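Local coordinates for anopheles gambiae adenosine kinase (Anopheles gambiae, PDB 3LOO), which catalyses the phosphate transfer from ATP to adenosine that yields AMP, and is a member of the pfkB family of carbohydrate kinases, at residues 129-132 with 133-136; 256-259 with 260-264. All coordinates share one frame; numbering follows the deposited sequence.

In the fold
Contact 1 (129-132 with 133-136) and contact 2 (256-259 with 260-264) are both local, and they lie on opposite sides of the chain's centre, about 40 Å apart between their centres and about 29 Å at their nearest atoms. Contact 1 is the turn leaving strand 125-131, at one edge of the nine-stranded sheet, for strand 137-144 of the smaller five-stranded sheet. Contact 2 is helix 256-264, which packs beside strands 276-281 and 284-290 toward the other end of the large sheet. Its L256 side chain is about 9 Å from the bound bis(adenosine)-5'-tetraphosphate and about 13 Å from the magnesium ion.

Contact 1: residues 129-132 with 133-136; sequences QRSA and TSPT
The hydroxyl of S131 gathers the backbone of the turn that follows it. Its OG accepts the amide of S134, with N 3.2 Å from OG and an N-H...O angle of 156°. D159 holds the same hydroxyl from outside the turn: its OD2 is hydrogen-bonded to S131 OG and also to S134 OG, tying both ends of the turn to one carboxylate. A weak bond reaches S131 OG from the amide of T133, 3.4 Å from T133 N to S131 OG and bent to 133°. The T133 hydroxyl adds another weak hydrogen bond, from T133 OG1 to S131 OG over 3.4 Å. The direction of S131 makes this possible: OG lies anti to its own backbone N (chi1 -176°) and beside the carbonyl carbon, leaning over the chain that comes next. T133 holds its OG1 between its backbone N and carbonyl carbon, while CG2 lies on the backbone N side. Serine bonding to the amides two and three residues ahead resembles an ST turn, although the nearer bond is weak. With S131 CA 5.8 Å from S134 CA, the chain makes a beta turn close to type I, with A132 and T133 at its corners. It does so between the edge strand 125-131 of the nine-stranded central sheet of the alpha/beta domain and strand 137-144 of the smaller sheet, which in kinases of this family forms a lid. Packing within the turn is slight. S134 CB approaches S131 OG at 4.0 Å. The CB atoms of A132 and T133 start out away from the facing segment and both residues are exposed, though T133 OG1 comes back to S131 OG. Beyond the turn, T136 settles against Y111, A112 and L115 of helix 110-122, and S131 lies against C105 of the adjoining strand 100-107.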
# COMPACT_ATOMS: atom_id res chain seq x y z
N GLN A 129 -10.00 12.60 -6.87
CA GLN A 129 -11.25 13.26 -6.51
C GLN A 129 -10.91 14.41 -5.54
O GLN A 129 -9.90 14.37 -4.83
CB GLN A 129 -12.20 12.24 -5.85
CG GLN A 129 -13.61 12.74 -5.52
CD GLN A 129 -14.53 11.63 -5.05
OE1 GLN A 129 -14.09 10.54 -4.72
NE2 GLN A 129 -15.82 11.90 -5.00
N ARG A 130 -11.72 15.46 -5.54
CA ARG A 130 -11.45 16.67 -4.76
C ARG A 130 -12.56 16.84 -3.76
O ARG A 130 -13.73 16.82 -4.12
CB ARG A 130 -11.39 17.92 -5.64
CG ARG A 130 -10.24 17.97 -6.59
CD ARG A 130 -9.04 18.10 -5.77
NE ARG A 130 -7.85 18.04 -6.58
CZ ARG A 130 -6.70 18.62 -6.24
NH1 ARG A 130 -6.60 19.35 -5.10
NH2 ARG A 130 -5.67 18.48 -7.06
N SER A 131 -12.20 17.01 -2.50
CA SER A 131 -13.16 17.39 -1.47
C SER A 131 -13.02 18.89 -1.19
O SER A 131 -11.92 19.39 -0.86
CB SER A 131 -12.89 16.60 -0.19
OG SER A 131 -13.87 16.90 0.79
N ALA A 132 -14.11 19.64 -1.29
CA ALA A 132 -14.02 21.06 -0.87
C ALA A 132 -14.26 21.23 0.65
O ALA A 132 -13.92 22.30 1.23
CB ALA A 132 -14.94 21.95 -1.69
N THR A 133 -14.79 20.18 1.29
CA THR A 133 -15.10 20.22 2.73
C THR A 133 -14.01 19.72 3.66
O THR A 133 -13.96 20.17 4.80
CB THR A 133 -16.41 19.48 3.11
OG1 THR A 133 -16.25 18.07 2.91
CG2 THR A 133 -17.60 20.02 2.28
N SER A 134 -13.17 18.79 3.22
CA SER A 134 -12.08 18.33 4.10
C SER A 134 -10.70 18.69 3.56
O SER A 134 -10.48 18.77 2.33
CB SER A 134 -12.14 16.81 4.37
OG SER A 134 -13.46 16.41 4.72
N PRO A 135 -9.74 18.90 4.49
CA PRO A 135 -8.37 19.08 4.05
C PRO A 135 -7.76 17.72 3.64
O PRO A 135 -8.24 16.69 4.07
CB PRO A 135 -7.66 19.59 5.30
CG PRO A 135 -8.46 19.01 6.47
CD PRO A 135 -9.87 18.83 5.97
N THR A 136 -6.68 17.75 2.85
CA THR A 136 -5.91 16.54 2.53
C THR A 136 -5.50 15.78 3.79
O THR A 136 -5.20 16.39 4.79
CB THR A 136 -4.72 16.88 1.57
OG1 THR A 136 -5.27 17.47 0.38
CG2 THR A 136 -3.89 15.65 1.18

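Contact 2: residues 256-259 with 260-264; sequences LREI and GKRIA
G260 and L256 begin a regular ladder of alpha-helical i to i+4 bonds, G260 N reaching L256 O at 2.9 Å with an N-H...O angle of 170°. G260 is buried. One residue on, K261 N bonds to R257 O at 3.0 Å. The aliphatic part of K261 passes alongside that same carbonyl, CG 3.2 Å from R257 O, and the chain then runs on extended until NZ forms a salt bridge with D294; R257 in turn sends its guanidinium to E298. R262 N repeats the backbone bond with E258 O, and its side chain meets E258 a second time. E258 has CG anti to its backbone N (chi1 169°) and bends at chi2, carrying the carboxylate over the R262 stem, where E258 OE2 rests 3.5 Å from R262 CG. R262 itself folds at chi2 and chi3, so its guanidinium meets OE2 edge-on, though with the two planes 62° apart; NH1 stays 3.9 Å from E258 OE2, a long salt bridge that probably contributes a loose electrostatic link. I263 N closes the series on I259 O, 3.0 Å away and almost straight. The two isoleucines point the same way, I259 CG2 touching I263 CD1 at 3.8 Å, and form one apolar ridge. A264 continues the helix, its N bonded to G260 O. The amphipathic result fits the surroundings: I259 packs on A246 and I263 on L245, both of helix 239-248, I263 and A264 also lie on V277 of strand 276-281, and K261 and A264 rest on I289 of strand 284-290.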
# COMPACT_ATOMS: atom_id res chain seq x y z
N LEU A 256 4.33 -18.56 9.74
CA LEU A 256 4.02 -17.75 8.57
C LEU A 256 3.84 -18.59 7.32
O LEU A 256 3.00 -18.28 6.47
CB LEU A 256 5.12 -16.73 8.32
CG LEU A 256 5.24 -15.61 9.35
CD1 LEU A 256 6.47 -14.82 8.99
CD2 LEU A 256 3.98 -14.74 9.37
N ARG A 257 4.63 -19.66 7.19
CA ARG A 257 4.52 -20.53 6.01
C ARG A 257 3.14 -21.19 5.97
O ARG A 257 2.47 -21.19 4.95
CB ARG A 257 5.65 -21.58 5.98
CG ARG A 257 7.03 -20.94 5.74
CD ARG A 257 8.17 -21.89 6.04
NE ARG A 257 9.45 -21.25 5.72
CZ ARG A 257 10.01 -20.27 6.44
NH1 ARG A 257 9.40 -19.79 7.52
NH2 ARG A 257 11.17 -19.75 6.07
N GLU A 258 2.70 -21.69 7.12
CA GLU A 258 1.40 -22.32 7.23
C GLU A 258 0.27 -21.33 6.98
O GLU A 258 -0.72 -21.64 6.32
CB GLU A 258 1.26 -22.93 8.64
CG GLU A 258 -0.14 -23.41 8.99
CD GLU A 258 -0.58 -24.60 8.14
OE1 GLU A 258 0.32 -25.29 7.58
OE2 GLU A 258 -1.81 -24.84 8.04
N ILE A 259 0.42 -20.13 7.54
CA ILE A 259 -0.60 -19.10 7.35
C ILE A 259 -0.70 -18.78 5.85
O ILE A 259 -1.79 -18.77 5.30
CB ILE A 259 -0.31 -17.82 8.21
CG1 ILE A 259 -0.44 -18.11 9.71
CG2 ILE A 259 -1.28 -16.66 7.83
CD1 ILE A 259 0.34 -17.13 10.59
N GLY A 260 0.44 -18.54 5.20
CA GLY A 260 0.46 -18.29 3.73
C GLY A 260 -0.24 -19.35 2.90
O GLY A 260 -1.03 -19.04 1.98
N LYS A 261 0.03 -20.62 3.23
CA LYS A 261 -0.60 -21.75 2.54
C LYS A 261 -2.11 -21.75 2.69
O LYS A 261 -2.82 -21.97 1.71
CB LYS A 261 -0.02 -23.10 3.01
CG LYS A 261 1.47 -23.24 2.76
CD LYS A 261 2.08 -24.38 3.61
CE LYS A 261 3.28 -24.95 2.92
NZ LYS A 261 4.19 -25.66 3.89
N ARG A 262 -2.60 -21.53 3.92
CA ARG A 262 -4.03 -21.50 4.17
C ARG A 262 -4.70 -20.37 3.39
O ARG A 262 -5.76 -20.57 2.80
CB ARG A 262 -4.36 -21.31 5.68
CG ARG A 262 -3.97 -22.41 6.65
CD ARG A 262 -5.04 -23.48 6.83
NE ARG A 262 -6.16 -23.17 7.73
CZ ARG A 262 -6.17 -23.32 9.07
NH1 ARG A 262 -5.08 -23.71 9.76
NH2 ARG A 262 -7.27 -23.04 9.74
N ILE A 263 -4.12 -19.17 3.43
CA ILE A 263 -4.70 -18.06 2.66
C ILE A 263 -4.68 -18.38 1.14
O ILE A 263 -5.69 -18.18 0.44
CB ILE A 263 -3.94 -16.74 2.90
CG1 ILE A 263 -4.00 -16.31 4.39
CG2 ILE A 263 -4.47 -15.64 1.93
CD1 ILE A 263 -2.88 -15.24 4.75
N ALA A 264 -3.55 -18.87 0.65
CA ALA A 264 -3.37 -19.18 -0.78
C ALA A 264 -4.44 -20.18 -1.24
O ALA A 264 -4.93 -20.08 -2.37
CB ALA A 264 -1.97 -19.72 -1.07